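Long-range contact in metalloregulator ScaR (Streptococcus gordonii, PDB 3HRS), which is a manganese-activated transcriptional repressor of the DtxR/MntR family and probably binds DNA as a homodimer: residues R73-H85 with V109-P123. Numbering follows the deposited sequence.
With SO4 (sulfate ion), chain C.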
ATOM      1  N   ARG A  73       4.542  -3.548 -14.233  1.00 43.50           N
ATOM      2  CA  ARG A  73       4.482  -2.154 -13.753  1.00 39.91           C
ATOM      3  C   ARG A  73       4.278  -2.115 -12.254  1.00 50.29           C
ATOM      4  O   ARG A  73       5.091  -1.525 -11.519  1.00 62.66           O
ATOM      5  CB  ARG A  73       3.396  -1.331 -14.421  1.00 51.77           C
ATOM      6  CG  ARG A  73       3.915  -0.438 -15.510  1.00 58.94           C
ATOM      7  CD  ARG A  73       2.775   0.269 -16.235  1.00 57.20           C
ATOM      8  NE  ARG A  73       2.267   1.437 -15.523  1.00 51.52           N
ATOM      9  CZ  ARG A  73       2.896   2.609 -15.456  1.00 64.32           C
ATOM     10  NH1 ARG A  73       4.089   2.790 -16.020  1.00 63.01           N
ATOM     11  NH2 ARG A  73       2.340   3.612 -14.799  1.00 75.92           N
ATOM     12  N   LYS A  74       3.208  -2.767 -11.808  1.00 43.75           N
ATOM     13  CA  LYS A  74       2.814  -2.744 -10.404  1.00 44.67           C
ATOM     14  C   LYS A  74       3.980  -3.196  -9.543  1.00 50.82           C
ATOM     15  O   LYS A  74       4.447  -2.464  -8.652  1.00 52.96           O
ATOM     16  CB  LYS A  74       1.603  -3.643 -10.190  1.00 53.98           C
ATOM     17  CG  LYS A  74       0.775  -3.294  -8.978  1.00 53.68           C
ATOM     18  CD  LYS A  74      -0.022  -4.491  -8.469  1.00 56.18           C
ATOM     19  CE  LYS A  74      -1.427  -4.558  -9.083  1.00 71.53           C
ATOM     20  NZ  LYS A  74      -1.547  -5.488 -10.217  1.00 69.87           N
ATOM     21  N   HIS A  75       4.482  -4.384  -9.862  1.00 52.39           N
ATOM     22  CA  HIS A  75       5.570  -5.021  -9.140  1.00 51.00           C
ATOM     23  C   HIS A  75       6.899  -4.245  -9.133  1.00 57.51           C
ATOM     24  O   HIS A  75       7.538  -4.113  -8.087  1.00 48.79           O
ATOM     25  CB  HIS A  75       5.815  -6.365  -9.759  1.00 52.86           C
ATOM     26  CG  HIS A  75       7.015  -7.056  -9.217  1.00 61.25           C
ATOM     27  ND1 HIS A  75       7.023  -7.657  -7.980  1.00 58.66           N
ATOM     28  CD2 HIS A  75       8.246  -7.255  -9.749  1.00 58.83           C
ATOM     29  CE1 HIS A  75       8.202  -8.210  -7.777  1.00 61.47           C
ATOM     30  NE2 HIS A  75       8.964  -7.979  -8.832  1.00 60.59           N
ATOM     31  N   ARG A  76       7.318  -3.747 -10.298  1.00 52.19           N
ATOM     32  CA  ARG A  76       8.534  -2.953 -10.343  1.00 48.20           C
ATOM     33  C   ARG A  76       8.375  -1.528  -9.775  1.00 53.41           C
ATOM     34  O   ARG A  76       9.296  -1.005  -9.179  1.00 52.32           O
ATOM     35  CB  ARG A  76       9.173  -2.953 -11.740  1.00 38.66           C
ATOM     36  CG  ARG A  76       9.747  -4.312 -12.080  1.00 48.92           C
ATOM     37  CD  ARG A  76       9.917  -4.595 -13.581  1.00 57.58           C
ATOM     38  NE  ARG A  76      10.387  -5.970 -13.753  1.00 66.56           N
ATOM     39  CZ  ARG A  76      10.793  -6.503 -14.903  1.00 66.60           C
ATOM     40  NH1 ARG A  76      10.806  -5.784 -16.021  1.00 65.51           N
ATOM     41  NH2 ARG A  76      11.194  -7.767 -14.929  1.00 59.13           N
ATOM     42  N   LEU A  77       7.234  -0.874  -9.946  1.00 53.97           N
ATOM     43  CA  LEU A  77       7.128   0.437  -9.319  1.00 51.67           C
ATOM     44  C   LEU A  77       7.055   0.324  -7.773  1.00 57.67           C
ATOM     45  O   LEU A  77       7.676   1.098  -7.068  1.00 57.86           O
ATOM     46  CB  LEU A  77       5.985   1.259  -9.891  1.00 46.54           C
ATOM     47  CG  LEU A  77       6.091   1.741 -11.339  1.00 49.47           C
ATOM     48  CD1 LEU A  77       4.712   2.158 -11.899  1.00 49.57           C
ATOM     49  CD2 LEU A  77       7.007   2.884 -11.403  1.00 50.48           C
ATOM     50  N   ILE A  78       6.340  -0.666  -7.256  1.00 56.14           N
ATOM     51  CA  ILE A  78       6.350  -0.915  -5.820  1.00 48.86           C
ATOM     52  C   ILE A  78       7.784  -1.235  -5.385  1.00 60.13           C
ATOM     53  O   ILE A  78       8.257  -0.786  -4.343  1.00 58.76           O
ATOM     54  CB  ILE A  78       5.414  -2.080  -5.412  1.00 50.67           C
ATOM     55  CG1 ILE A  78       3.942  -1.761  -5.732  1.00 63.48           C
ATOM     56  CG2 ILE A  78       5.500  -2.336  -3.953  1.00 49.36           C
ATOM     57  CD1 ILE A  78       3.536  -0.386  -5.302  1.00 66.81           C
ATOM     58  N   GLU A  79       8.490  -2.017  -6.183  1.00 69.71           N
ATOM     59  CA  GLU A  79       9.864  -2.336  -5.826  1.00 65.30           C
ATOM     60  C   GLU A  79      10.632  -1.035  -5.676  1.00 55.65           C
ATOM     61  O   GLU A  79      11.158  -0.769  -4.607  1.00 51.90           O
ATOM     62  CB  GLU A  79      10.518  -3.229  -6.868  1.00 71.97           C
ATOM     63  CG  GLU A  79      11.986  -3.476  -6.619  1.00 87.00           C
ATOM     64  CD  GLU A  79      12.229  -4.750  -5.855  1.00 99.95           C
ATOM     65  OE1 GLU A  79      13.397  -4.982  -5.453  1.00102.75           O
ATOM     66  OE2 GLU A  79      11.250  -5.519  -5.673  1.00102.96           O
ATOM     67  N   VAL A  80      10.675  -0.231  -6.746  1.00 50.08           N
ATOM     68  CA  VAL A  80      11.334   1.071  -6.738  1.00 42.67           C
ATOM     69  C   VAL A  80      10.877   1.945  -5.578  1.00 49.40           C
ATOM     70  O   VAL A  80      11.686   2.604  -4.964  1.00 53.26           O
ATOM     71  CB  VAL A  80      11.051   1.881  -7.997  1.00 46.69           C
ATOM     72  CG1 VAL A  80      11.479   3.366  -7.795  1.00 32.34           C
ATOM     73  CG2 VAL A  80      11.761   1.267  -9.188  1.00 51.58           C
ATOM     74  N   PHE A  81       9.587   1.975  -5.281  1.00 46.57           N
ATOM     75  CA  PHE A  81       9.143   2.809  -4.170  1.00 52.56           C
ATOM     76  C   PHE A  81       9.720   2.300  -2.845  1.00 53.58           C
ATOM     77  O   PHE A  81      10.274   3.065  -2.091  1.00 51.93           O
ATOM     78  CB  PHE A  81       7.607   2.928  -4.109  1.00 43.53           C
ATOM     79  CG  PHE A  81       7.087   3.611  -2.860  1.00 44.80           C
ATOM     80  CD1 PHE A  81       7.154   4.990  -2.723  1.00 46.91           C
ATOM     81  CD2 PHE A  81       6.503   2.869  -1.833  1.00 44.32           C
ATOM     82  CE1 PHE A  81       6.643   5.623  -1.575  1.00 52.99           C
ATOM     83  CE2 PHE A  81       5.983   3.491  -0.685  1.00 39.07           C
ATOM     84  CZ  PHE A  81       6.052   4.864  -0.554  1.00 43.75           C
ATOM     85  N   LEU A  82       9.590   1.009  -2.575  1.00 54.71           N
ATOM     86  CA  LEU A  82       9.994   0.460  -1.291  1.00 53.94           C
ATOM     87  C   LEU A  82      11.465   0.656  -0.987  1.00 67.68           C
ATOM     88  O   LEU A  82      11.830   1.041   0.140  1.00 72.04           O
ATOM     89  CB  LEU A  82       9.634  -1.017  -1.177  1.00 54.36           C
ATOM     90  CG  LEU A  82       8.113  -1.197  -1.172  1.00 61.76           C
ATOM     91  CD1 LEU A  82       7.753  -2.609  -0.756  1.00 56.81           C
ATOM     92  CD2 LEU A  82       7.467  -0.159  -0.248  1.00 56.86           C
ATOM     93  N   VAL A  83      12.319   0.400  -1.974  1.00 58.51           N
ATOM     94  CA  VAL A  83      13.741   0.497  -1.690  1.00 49.80           C
ATOM     95  C   VAL A  83      14.260   1.927  -1.717  1.00 57.15           C
ATOM     96  O   VAL A  83      14.972   2.332  -0.802  1.00 75.09           O
ATOM     97  CB  VAL A  83      14.621  -0.489  -2.503  1.00 45.86           C
ATOM     98  CG1 VAL A  83      13.815  -1.200  -3.553  1.00 50.17           C
ATOM     99  CG2 VAL A  83      15.838   0.220  -3.097  1.00 40.77           C
ATOM    100  N   HIS A  84      13.890   2.708  -2.720  1.00 49.51           N
ATOM    101  CA  HIS A  84      14.329   4.110  -2.760  1.00 51.78           C
ATOM    102  C   HIS A  84      13.689   5.093  -1.769  1.00 55.97           C
ATOM    103  O   HIS A  84      14.329   6.039  -1.296  1.00 66.43           O
ATOM    104  CB  HIS A  84      14.207   4.656  -4.155  1.00 47.55           C
ATOM    105  CG  HIS A  84      15.210   4.081  -5.093  1.00 60.49           C
ATOM    106  ND1 HIS A  84      15.484   4.633  -6.327  1.00 62.64           N
ATOM    107  CD2 HIS A  84      16.027   3.006  -4.968  1.00 54.31           C
ATOM    108  CE1 HIS A  84      16.425   3.928  -6.927  1.00 52.28           C
ATOM    109  NE2 HIS A  84      16.769   2.933  -6.122  1.00 58.69           N
ATOM    110  N   HIS A  85      12.430   4.902  -1.459  1.00 54.53           N
ATOM    111  CA  HIS A  85      11.762   5.902  -0.637  1.00 52.41           C
ATOM    112  C   HIS A  85      11.776   5.443   0.791  1.00 49.53           C
ATOM    113  O   HIS A  85      12.048   6.249   1.671  1.00 61.72           O
ATOM    114  CB  HIS A  85      10.332   6.191  -1.131  1.00 45.81           C
ATOM    115  CG  HIS A  85      10.295   7.088  -2.324  1.00 51.29           C
ATOM    116  ND1 HIS A  85       9.391   8.127  -2.454  1.00 61.35           N
ATOM    117  CD2 HIS A  85      11.069   7.121  -3.436  1.00 43.33           C
ATOM    118  CE1 HIS A  85       9.606   8.756  -3.599  1.00 57.61           C
ATOM    119  NE2 HIS A  85      10.618   8.166  -4.214  1.00 52.30           N
ATOM    120  N   VAL A 109      -1.036   2.665  -8.447  1.00 68.13           N
ATOM    121  CA  VAL A 109       0.154   2.437  -9.225  1.00 61.01           C
ATOM    122  C   VAL A 109       0.399   3.593 -10.176  1.00 60.88           C
ATOM    123  O   VAL A 109       1.526   4.028 -10.345  1.00 64.54           O
ATOM    124  CB  VAL A 109       0.101   1.079  -9.935  1.00 59.08           C
ATOM    125  CG1 VAL A 109       1.322   0.858 -10.780  1.00 35.44           C
ATOM    126  CG2 VAL A 109       0.010  -0.020  -8.896  1.00 57.16           C
ATOM    127  N   GLU A 110      -0.650   4.142 -10.755  1.00 70.82           N
ATOM    128  CA  GLU A 110      -0.448   5.277 -11.648  1.00 70.49           C
ATOM    129  C   GLU A 110       0.067   6.498 -10.899  1.00 59.90           C
ATOM    130  O   GLU A 110       1.011   7.139 -11.344  1.00 58.32           O
ATOM    131  CB  GLU A 110      -1.705   5.610 -12.451  1.00 77.83           C
ATOM    132  CG  GLU A 110      -1.563   5.322 -13.937  1.00 96.58           C
ATOM    133  CD  GLU A 110      -1.042   3.913 -14.229  1.00109.96           C
ATOM    134  OE1 GLU A 110      -1.471   2.939 -13.566  1.00113.06           O
ATOM    135  OE2 GLU A 110      -0.205   3.776 -15.141  1.00115.05           O
ATOM    136  N   ARG A 111      -0.530   6.817  -9.759  1.00 53.18           N
ATOM    137  CA  ARG A 111      -0.042   7.970  -8.997  1.00 59.91           C
ATOM    138  C   ARG A 111       1.422   7.748  -8.554  1.00 61.29           C
ATOM    139  O   ARG A 111       2.276   8.628  -8.716  1.00 57.80           O
ATOM    140  CB  ARG A 111      -0.952   8.248  -7.803  1.00 57.76           C
ATOM    141  CG  ARG A 111      -2.432   8.395  -8.162  1.00 70.13           C
ATOM    142  CD  ARG A 111      -2.637   9.388  -9.274  1.00 76.10           C
ATOM    143  NE  ARG A 111      -1.995  10.653  -8.962  1.00 83.64           N
ATOM    144  CZ  ARG A 111      -2.140  11.769  -9.671  1.00101.35           C
ATOM    145  NH1 ARG A 111      -2.924  11.786 -10.746  1.00108.50           N
ATOM    146  NH2 ARG A 111      -1.505  12.876  -9.297  1.00105.40           N
ATOM    147  N   LEU A 112       1.680   6.555  -8.010  1.00 55.27           N
ATOM    148  CA  LEU A 112       2.996   6.111  -7.613  1.00 50.22           C
ATOM    149  C   LEU A 112       4.007   6.407  -8.693  1.00 54.80           C
ATOM    150  O   LEU A 112       5.085   6.900  -8.417  1.00 54.29           O
ATOM    151  CB  LEU A 112       2.988   4.608  -7.379  1.00 47.64           C
ATOM    152  CG  LEU A 112       3.765   4.090  -6.167  1.00 55.82           C
ATOM    153  CD1 LEU A 112       4.570   2.899  -6.591  1.00 50.81           C
ATOM    154  CD2 LEU A 112       4.660   5.175  -5.506  1.00 47.80           C
ATOM    155  N   ASP A 113       3.654   6.077  -9.928  1.00 61.89           N
ATOM    156  CA  ASP A 113       4.563   6.239 -11.058  1.00 66.39           C
ATOM    157  C   ASP A 113       4.982   7.685 -11.146  1.00 64.23           C
ATOM    158  O   ASP A 113       6.151   7.996 -11.291  1.00 70.90           O
ATOM    159  CB  ASP A 113       3.860   5.831 -12.355  1.00 68.85           C
ATOM    160  CG  ASP A 113       4.813   5.680 -13.528  1.00 66.74           C
ATOM    161  OD1 ASP A 113       6.021   5.437 -13.327  1.00 64.63           O
ATOM    162  OD2 ASP A 113       4.334   5.785 -14.670  1.00 68.54           O
ATOM    163  N   GLN A 114       4.004   8.567 -11.050  1.00 64.18           N
ATOM    164  CA  GLN A 114       4.252   9.985 -11.122  1.00 61.31           C
ATOM    165  C   GLN A 114       5.128  10.430  -9.951  1.00 58.60           C
ATOM    166  O   GLN A 114       6.061  11.224 -10.119  1.00 58.02           O
ATOM    167  CB  GLN A 114       2.936  10.746 -11.087  1.00 60.56           C
ATOM    168  CG  GLN A 114       3.153  12.212 -11.304  1.00 82.39           C
ATOM    169  CD  GLN A 114       1.869  12.990 -11.473  1.00 95.51           C
ATOM    170  OE1 GLN A 114       0.814  12.593 -10.979  1.00 95.61           O
ATOM    171  NE2 GLN A 114       1.955  14.113 -12.182  1.00101.30           N
ATOM    172  N   LEU A 115       4.815   9.931  -8.760  1.00 47.12           N
ATOM    173  CA  LEU A 115       5.572  10.295  -7.569  1.00 51.60           C
ATOM    174  C   LEU A 115       7.053   9.944  -7.732  1.00 55.73           C
ATOM    175  O   LEU A 115       7.928  10.700  -7.306  1.00 66.22           O
ATOM    176  CB  LEU A 115       5.030   9.549  -6.366  1.00 50.95           C
ATOM    177  CG  LEU A 115       5.803   9.906  -5.116  1.00 51.25           C
ATOM    178  CD1 LEU A 115       5.744  11.406  -4.995  1.00 51.27           C
ATOM    179  CD2 LEU A 115       5.216   9.195  -3.878  1.00 48.26           C
ATOM    180  N   LEU A 116       7.309   8.791  -8.345  1.00 46.72           N
ATOM    181  CA  LEU A 116       8.647   8.282  -8.541  1.00 49.50           C
ATOM    182  C   LEU A 116       9.316   8.943  -9.740  1.00 54.68           C
ATOM    183  O   LEU A 116      10.476   8.663 -10.041  1.00 51.79           O
ATOM    184  CB  LEU A 116       8.622   6.769  -8.735  1.00 47.31           C
ATOM    185  CG  LEU A 116       8.007   5.897  -7.643  1.00 49.99           C
ATOM    186  CD1 LEU A 116       8.311   4.447  -7.961  1.00 55.46           C
ATOM    187  CD2 LEU A 116       8.522   6.235  -6.252  1.00 45.26           C
ATOM    188  N   ASP A 117       8.588   9.829 -10.409  1.00 52.68           N
ATOM    189  CA  ASP A 117       9.121  10.557 -11.557  1.00 50.44           C
ATOM    190  C   ASP A 117       9.429   9.650 -12.735  1.00 57.52           C
ATOM    191  O   ASP A 117      10.459   9.811 -13.397  1.00 68.73           O
ATOM    192  CB  ASP A 117      10.362  11.364 -11.179  1.00 60.64           C
ATOM    193  CG  ASP A 117      10.674  12.475 -12.185  1.00 75.37           C
ATOM    194  OD1 ASP A 117       9.825  12.765 -13.073  1.00 70.49           O
ATOM    195  OD2 ASP A 117      11.782  13.058 -12.082  1.00 78.07           O
ATOM    196  N   TYR A 118       8.533   8.700 -12.982  1.00 55.75           N
ATOM    197  CA  TYR A 118       8.561   7.857 -14.183  1.00 58.60           C
ATOM    198  C   TYR A 118       9.867   7.107 -14.421  1.00 57.47           C
ATOM    199  O   TYR A 118      10.537   7.328 -15.434  1.00 56.75           O
ATOM    200  CB  TYR A 118       8.171   8.667 -15.415  1.00 54.36           C
ATOM    201  CG  TYR A 118       6.917   9.464 -15.183  1.00 66.24           C
ATOM    202  CD1 TYR A 118       6.989  10.811 -14.853  1.00 65.13           C
ATOM    203  CD2 TYR A 118       5.659   8.872 -15.265  1.00 69.37           C
ATOM    204  CE1 TYR A 118       5.861  11.552 -14.636  1.00 61.72           C
ATOM    205  CE2 TYR A 118       4.502   9.615 -15.041  1.00 64.78           C
ATOM    206  CZ  TYR A 118       4.616  10.957 -14.716  1.00 71.69           C
ATOM    207  OH  TYR A 118       3.495  11.737 -14.465  1.00 78.26           O
ATOM    208  N   PRO A 119      10.222   6.207 -13.485  1.00 53.30           N
ATOM    209  CA  PRO A 119      11.434   5.377 -13.618  1.00 52.59           C
ATOM    210  C   PRO A 119      11.311   4.359 -14.757  1.00 55.76           C
ATOM    211  O   PRO A 119      10.366   3.572 -14.798  1.00 60.47           O
ATOM    212  CB  PRO A 119      11.524   4.631 -12.284  1.00 49.70           C
ATOM    213  CG  PRO A 119      10.288   5.057 -11.458  1.00 46.90           C
ATOM    214  CD  PRO A 119       9.392   5.863 -12.309  1.00 38.57           C
ATOM    215  N   LYS A 120      12.276   4.364 -15.663  1.00 55.72           N
ATOM    216  CA  LYS A 120      12.302   3.406 -16.747  1.00 63.24           C
ATOM    217  C   LYS A 120      12.881   2.046 -16.321  1.00 66.89           C
ATOM    218  O   LYS A 120      13.026   1.145 -17.150  1.00 75.44           O
ATOM    219  CB  LYS A 120      13.087   3.986 -17.925  1.00 69.12           C
ATOM    220  CG  LYS A 120      12.267   4.938 -18.818  1.00 79.24           C
ATOM    221  CD  LYS A 120      13.056   6.206 -19.184  1.00 90.79           C
ATOM    222  CE  LYS A 120      14.585   6.060 -18.957  1.00156.05           C
ATOM    223  NZ  LYS A 120      15.364   5.356 -20.037  1.00153.63           N
ATOM    224  N   ALA A 121      13.184   1.880 -15.037  1.00 54.38           N
ATOM    225  CA  ALA A 121      13.739   0.617 -14.560  1.00 55.35           C
ATOM    226  C   ALA A 121      13.731   0.495 -13.039  1.00 53.16           C
ATOM    227  O   ALA A 121      13.984   1.483 -12.349  1.00 63.39           O
ATOM    228  CB  ALA A 121      15.149   0.464 -15.075  1.00 53.09           C
ATOM    229  N   CYS A 122      13.443  -0.709 -12.523  1.00 40.18           N
ATOM    230  CA  CYS A 122      13.524  -0.965 -11.080  1.00 47.11           C
ATOM    231  C   CYS A 122      14.991  -1.243 -10.678  1.00 65.09           C
ATOM    232  O   CYS A 122      15.854  -1.444 -11.545  1.00 65.65           O
ATOM    233  CB  CYS A 122      12.643  -2.137 -10.667  1.00 40.26           C
ATOM    234  SG  CYS A 122      13.158  -3.743 -11.311  1.00 64.36           S
ATOM    235  N   PRO A 123      15.283  -1.264  -9.365  1.00 71.68           N
ATOM    236  CA  PRO A 123      16.698  -1.379  -8.965  1.00 74.06           C
ATOM    237  C   PRO A 123      17.417  -2.645  -9.475  1.00 77.05           C
ATOM    238  O   PRO A 123      18.645  -2.650  -9.477  1.00 85.24           O
ATOM    239  CB  PRO A 123      16.649  -1.364  -7.424  1.00 63.48           C
ATOM    240  CG  PRO A 123      15.271  -0.837  -7.080  1.00 67.82           C
ATOM    241  CD  PRO A 123      14.378  -1.291  -8.204  1.00 69.84           C
TER
HETATM  242  S   SO4 C 216      12.301 -10.770 -13.132  1.00102.22           S
HETATM  243  O1  SO4 C 216      13.542 -10.138 -13.601  1.00100.60           O
HETATM  244  O2  SO4 C 216      11.606 -11.306 -14.298  1.00107.41           O
HETATM  245  O3  SO4 C 216      12.579 -11.874 -12.202  1.00 93.67           O
HETATM  246  O4  SO4 C 216      11.459  -9.760 -12.469  1.00 97.36           O
HETATM  247  O   HOH W   1      10.548   9.922  -6.521  1.00 54.96           O
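Leu77 packs tightly against Val109, Leu112 and Leu116 where helix segments 73-84 and 109-115 cross at 46° in the metal-binding and dimerisation domain of this DtxR/MntR-family repressor. Leu77 CD1 meets Val109 CG1, and its CB faces Leu112 CD1. Leu112 CD1 also touches Ile78 CD1, while CD2 lies against Phe81 CD1 at 3.7 Å. Phe81 also meets the ring of Phe81 of the second subunit, at the dimer interface. After Leu116, a Schellman motif at Asp117 ends the helix, and the chain returns along helix 62-84. With Val80 CG1 anti to the backbone N (chi1 166°), CG1 meets Leu116 CD1 and CG2 packs on Cys122 and Pro123 CD. Glu79 CG lies 3.6 Å from Pro123 CD, next to Cys122. Glu79 and Cys122 are zinc ligands in a structure of this protein; no metal is bound here.

The ends are more polar. At one, Arg73 NH1 and NH2 both grip Asp113 OD2, from the same face of the carboxylate, with the guanidinium plane turned 79° to it. Leu77 CD1 covers one guanidinium face, and Glu110 OE2 adds a salt bridge to Arg73 NH2, though its hydrogen bond is weak. At the looser, partly exposed other end, Leu116 CD2 makes a CH-pi contact over the His85 ring, 3.8 Å from its centroid. One water bridges His85 NE2, at 2.9 Å, and Leu115 O, at 2.8 Å.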